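Local coordinates for petrobactin-binding protein YclQ (Bacillus subtilis subsp. subtilis str. 168, PDB 3GFV) that binds iron-free and ferric petrobactin and the precursor 3,4-dihydroxybenzoic acid as the solute-binding part of the YclNOPQ ABC transporter for ferric-petrobactin uptake, at residues Leu170-Asn180 against Thr226-Gly237. Residues are numbered along the deposited sequence; the frame is centred on the assembly and turned at random.
Sequences LNKNGLVIMAN and TNPDYLFVIDRG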
loop_
_atom_site.group_PDB
_atom_site.type_symbol
_atom_site.label_atom_id
_atom_site.label_comp_id
_atom_site.label_asym_id
_atom_site.label_seq_id
_atom_site.Cartn_x
_atom_site.Cartn_y
_atom_site.Cartn_z
ATOM N N LEU A 170 10.240 -22.429 5.783
ATOM C CA LEU A 170 9.591 -23.244 4.771
ATOM C C LEU A 170 10.561 -23.802 3.767
ATOM O O LEU A 170 10.327 -24.889 3.229
ATOM C CB LEU A 170 8.562 -22.388 4.025
ATOM C CG LEU A 170 7.257 -22.148 4.774
ATOM C CD1 LEU A 170 6.423 -21.127 4.006
ATOM C CD2 LEU A 170 6.480 -23.448 4.926
ATOM N N ASN A 171 11.635 -23.063 3.486
ATOM C CA ASN A 171 12.537 -23.446 2.396
ATOM C C ASN A 171 11.761 -23.574 1.105
ATOM O O ASN A 171 11.873 -24.560 0.355
ATOM C CB ASN A 171 13.257 -24.752 2.699
ATOM C CG ASN A 171 14.305 -24.580 3.758
ATOM O OD1 ASN A 171 15.130 -23.665 3.679
ATOM N ND2 ASN A 171 14.276 -25.443 4.770
ATOM N N LYS A 172 10.924 -22.579 0.877
ATOM C CA LYS A 172 10.101 -22.556 -0.329
ATOM C C LYS A 172 10.178 -21.138 -0.879
ATOM O O LYS A 172 10.528 -20.205 -0.145
ATOM C CB LYS A 172 8.646 -22.855 0.024
ATOM C CG LYS A 172 8.415 -24.248 0.602
ATOM C CD LYS A 172 8.641 -25.323 -0.462
ATOM C CE LYS A 172 8.457 -26.713 0.128
ATOM N NZ LYS A 172 8.655 -27.774 -0.908
ATOM N N ASN A 173 9.814 -20.950 -2.149
ATOM C CA ASN A 173 9.892 -19.610 -2.720
ATOM C C ASN A 173 8.516 -19.080 -3.117
ATOM O O ASN A 173 7.510 -19.786 -3.000
ATOM C CB ASN A 173 10.864 -19.560 -3.904
ATOM C CG ASN A 173 10.438 -20.475 -5.039
ATOM O OD1 ASN A 173 9.245 -20.665 -5.271
ATOM N ND2 ASN A 173 11.412 -21.028 -5.764
ATOM N N GLY A 174 8.480 -17.825 -3.554
ATOM C CA GLY A 174 7.215 -17.194 -3.907
ATOM C C GLY A 174 7.360 -16.309 -5.127
ATOM O O GLY A 174 8.417 -15.699 -5.368
ATOM N N LEU A 175 6.283 -16.238 -5.902
ATOM C CA LEU A 175 6.196 -15.303 -7.017
ATOM C C LEU A 175 4.986 -14.396 -6.791
ATOM O O LEU A 175 3.919 -14.878 -6.422
ATOM C CB LEU A 175 6.035 -16.068 -8.333
ATOM C CG LEU A 175 5.764 -15.227 -9.585
ATOM C CD1 LEU A 175 6.982 -14.354 -9.922
ATOM C CD2 LEU A 175 5.357 -16.126 -10.806
ATOM N N VAL A 176 5.158 -13.096 -7.019
ATOM C CA VAL A 176 4.053 -12.138 -6.895
ATOM C C VAL A 176 3.618 -11.661 -8.272
ATOM O O VAL A 176 4.437 -11.154 -9.049
ATOM C CB VAL A 176 4.492 -10.903 -6.069
ATOM C CG1 VAL A 176 3.308 -9.942 -5.866
ATOM C CG2 VAL A 176 5.053 -11.346 -4.706
ATOM N N ILE A 177 2.332 -11.808 -8.574
ATOM C CA ILE A 177 1.810 -11.369 -9.887
ATOM C C ILE A 177 0.583 -10.506 -9.715
ATOM O O ILE A 177 -0.154 -10.649 -8.748
ATOM C CB ILE A 177 1.445 -12.515 -10.840
ATOM C CG1 ILE A 177 0.393 -13.456 -10.219
ATOM C CG2 ILE A 177 2.722 -13.265 -11.306
ATOM C CD1 ILE A 177 -0.163 -14.488 -11.162
HETATM N N MSE A 178 0.353 -9.632 -10.691
HETATM C CA MSE A 178 -0.893 -8.885 -10.748
HETATM C C MSE A 178 -1.578 -9.204 -12.071
HETATM O O MSE A 178 -0.930 -9.235 -13.140
HETATM C CB MSE A 178 -0.652 -7.378 -10.577
HETATM C CG MSE A 178 -1.927 -6.572 -10.663
HETATM SE SE MSE A 178 -1.526 -4.684 -10.241
HETATM C CE MSE A 178 -0.723 -4.265 -11.920
ATOM N N ALA A 179 -2.865 -9.513 -11.987
ATOM C CA ALA A 179 -3.689 -9.775 -13.165
ATOM C C ALA A 179 -4.479 -8.527 -13.525
ATOM O O ALA A 179 -5.006 -7.854 -12.657
ATOM C CB ALA A 179 -4.636 -10.924 -12.897
ATOM N N ASN A 180 -4.583 -8.239 -14.821
ATOM C CA ASN A 180 -5.268 -7.041 -15.246
ATOM C C ASN A 180 -5.890 -7.320 -16.588
ATOM O O ASN A 180 -5.209 -7.314 -17.624
ATOM C CB ASN A 180 -4.304 -5.862 -15.309
ATOM C CG ASN A 180 -4.993 -4.572 -15.696
ATOM O OD1 ASN A 180 -6.024 -4.209 -15.129
ATOM N ND2 ASN A 180 -4.420 -3.868 -16.664
ATOM N N THR A 226 8.982 -20.658 -14.027
ATOM C CA THR A 226 9.430 -20.219 -12.714
ATOM C C THR A 226 9.077 -21.229 -11.631
ATOM O O THR A 226 9.841 -21.396 -10.680
ATOM C CB THR A 226 8.803 -18.860 -12.393
ATOM O OG1 THR A 226 9.230 -17.931 -13.396
ATOM C CG2 THR A 226 9.219 -18.378 -10.998
ATOM N N ASN A 227 7.954 -21.931 -11.806
ATOM C CA ASN A 227 7.495 -22.934 -10.834
ATOM C C ASN A 227 7.554 -22.500 -9.349
ATOM O O ASN A 227 8.172 -23.152 -8.496
ATOM C CB ASN A 227 8.251 -24.269 -11.030
ATOM C CG ASN A 227 7.633 -25.407 -10.227
ATOM O OD1 ASN A 227 6.433 -25.401 -9.976
ATOM N ND2 ASN A 227 8.462 -26.400 -9.819
ATOM N N PRO A 228 6.873 -21.404 -9.011
ATOM C CA PRO A 228 6.928 -20.937 -7.622
ATOM C C PRO A 228 6.188 -21.887 -6.680
ATOM O O PRO A 228 5.169 -22.472 -7.057
ATOM C CB PRO A 228 6.158 -19.605 -7.677
ATOM C CG PRO A 228 5.133 -19.856 -8.810
ATOM C CD PRO A 228 5.962 -20.607 -9.851
ATOM N N ASP A 229 6.684 -22.031 -5.459
ATOM C CA ASP A 229 5.998 -22.825 -4.438
ATOM C C ASP A 229 4.758 -22.112 -3.915
ATOM O O ASP A 229 3.753 -22.749 -3.601
ATOM C CB ASP A 229 6.961 -23.078 -3.274
ATOM C CG ASP A 229 8.201 -23.821 -3.717
ATOM O OD1 ASP A 229 8.027 -24.828 -4.437
ATOM O OD2 ASP A 229 9.326 -23.372 -3.390
ATOM N N TYR A 230 4.856 -20.783 -3.801
ATOM C CA TYR A 230 3.742 -19.923 -3.386
ATOM C C TYR A 230 3.489 -18.866 -4.440
ATOM O O TYR A 230 4.425 -18.288 -4.983
ATOM C CB TYR A 230 4.025 -19.240 -2.028
ATOM C CG TYR A 230 4.003 -20.237 -0.912
ATOM C CD1 TYR A 230 2.866 -20.395 -0.108
ATOM C CD2 TYR A 230 5.089 -21.089 -0.709
ATOM C CE1 TYR A 230 2.839 -21.351 0.901
ATOM C CE2 TYR A 230 5.062 -22.052 0.289
ATOM C CZ TYR A 230 3.941 -22.174 1.092
ATOM O OH TYR A 230 3.922 -23.142 2.079
ATOM N N LEU A 231 2.217 -18.626 -4.744
ATOM C CA LEU A 231 1.864 -17.647 -5.765
ATOM C C LEU A 231 0.940 -16.590 -5.151
ATOM O O LEU A 231 -0.178 -16.892 -4.743
ATOM C CB LEU A 231 1.195 -18.336 -6.960
ATOM C CG LEU A 231 0.780 -17.410 -8.121
ATOM C CD1 LEU A 231 1.982 -16.764 -8.780
ATOM C CD2 LEU A 231 -0.012 -18.224 -9.171
ATOM N N PHE A 232 1.443 -15.365 -5.072
ATOM C CA PHE A 232 0.693 -14.248 -4.501
ATOM C C PHE A 232 0.042 -13.483 -5.637
ATOM O O PHE A 232 0.737 -13.017 -6.545
ATOM C CB PHE A 232 1.646 -13.337 -3.735
ATOM C CG PHE A 232 2.273 -13.995 -2.543
ATOM C CD1 PHE A 232 1.656 -13.929 -1.300
ATOM C CD2 PHE A 232 3.470 -14.696 -2.669
ATOM C CE1 PHE A 232 2.238 -14.530 -0.170
ATOM C CE2 PHE A 232 4.056 -15.305 -1.545
ATOM C CZ PHE A 232 3.428 -15.240 -0.311
ATOM N N VAL A 233 -1.284 -13.363 -5.600
ATOM C CA VAL A 233 -1.999 -12.737 -6.713
ATOM C C VAL A 233 -2.757 -11.485 -6.289
ATOM O O VAL A 233 -3.508 -11.507 -5.298
ATOM C CB VAL A 233 -3.012 -13.709 -7.314
ATOM C CG1 VAL A 233 -3.700 -13.075 -8.502
ATOM C CG2 VAL A 233 -2.299 -14.988 -7.746
ATOM N N ILE A 234 -2.584 -10.418 -7.067
ATOM C CA ILE A 234 -3.358 -9.178 -6.900
ATOM C C ILE A 234 -4.106 -8.981 -8.192
ATOM O O ILE A 234 -3.542 -9.179 -9.266
ATOM C CB ILE A 234 -2.421 -7.988 -6.643
ATOM C CG1 ILE A 234 -1.757 -8.162 -5.276
ATOM C CG2 ILE A 234 -3.178 -6.653 -6.658
ATOM C CD1 ILE A 234 -0.461 -7.423 -5.176
ATOM N N ASP A 235 -5.380 -8.622 -8.102
ATOM C CA ASP A 235 -6.165 -8.403 -9.311
ATOM C C ASP A 235 -6.489 -6.919 -9.472
ATOM O O ASP A 235 -7.312 -6.368 -8.732
ATOM C CB ASP A 235 -7.447 -9.208 -9.255
ATOM C CG ASP A 235 -8.112 -9.308 -10.620
ATOM O OD1 ASP A 235 -8.317 -8.255 -11.249
ATOM O OD2 ASP A 235 -8.352 -10.433 -11.076
ATOM N N ARG A 236 -5.837 -6.272 -10.436
ATOM C CA ARG A 236 -6.023 -4.827 -10.616
ATOM C C ARG A 236 -7.466 -4.515 -11.003
ATOM O O ARG A 236 -8.034 -3.510 -10.568
ATOM C CB ARG A 236 -5.076 -4.283 -11.685
ATOM C CG ARG A 236 -5.218 -2.775 -11.923
ATOM C CD ARG A 236 -4.283 -2.273 -13.005
ATOM N NE ARG A 236 -4.479 -0.843 -13.255
ATOM C CZ ARG A 236 -5.350 -0.348 -14.132
ATOM N NH1 ARG A 236 -6.108 -1.162 -14.862
ATOM N NH2 ARG A 236 -5.460 0.972 -14.283
ATOM N N GLY A 237 -8.053 -5.380 -11.819
ATOM C CA GLY A 237 -9.440 -5.197 -12.236
ATOM C C GLY A 237 -10.338 -5.178 -11.009
ATOM O O GLY A 237 -11.156 -4.272 -10.834
HETATM O O HOH W 1 6.434 -27.023 -3.145
HETATM O O HOH W 2 9.312 -27.165 -3.542
HETATM O O HOH W 3 11.224 -22.426 -8.321
#
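L175 and Y230, on the parallel strands 173-180 and 230-235, and R236, at the helix start that follows the second strand, illustrate how backbone bonds and side-chain contacts join two segments along their length. In the middle, both the N and the O of L175 bond to strand 230-235, reaching residues on either side of L231: L175 N donates to Y230 O (2.9 Å) and L175 O accepts from F232 N. With CG anti to the backbone N (chi1 173°), the L175 side chain runs alongside that of L231, pointing the same way, while L175 CB rests on P228 CB at 3.6 Å; I177 and V233 continue this apolar face. On the other face lies the Y230 ring, its edge turned to K172 CB, with L170 CD1 3.7 Å from Y230 OH.

At the start of the strands, N173 and D229 exchange bonds. N173 N reaches the anti lone pair of D229 OD2 (2.8 Å), and D229 N returns a nearly straight bond to N173 OD1 (165°); the amide and carboxylate planes lie 17° apart. Two waters bridge K172 NZ to D229 OD1. At the far end the extended R236 lies along N180. R236 NH1 donates to N180 OD1 (3.1 Å), which lies in the guanidinium plane, whereas NH1 is tilted out of the N180 amide plane; R236 NE is held by Y275.

The pair belongs to the mixed sheet of one lobe of the periplasmic binding protein fold: strand 183-187 flanks 173-180, strand 266-268 flanks 230-235, and helix 195-198 packs over V176 and F232.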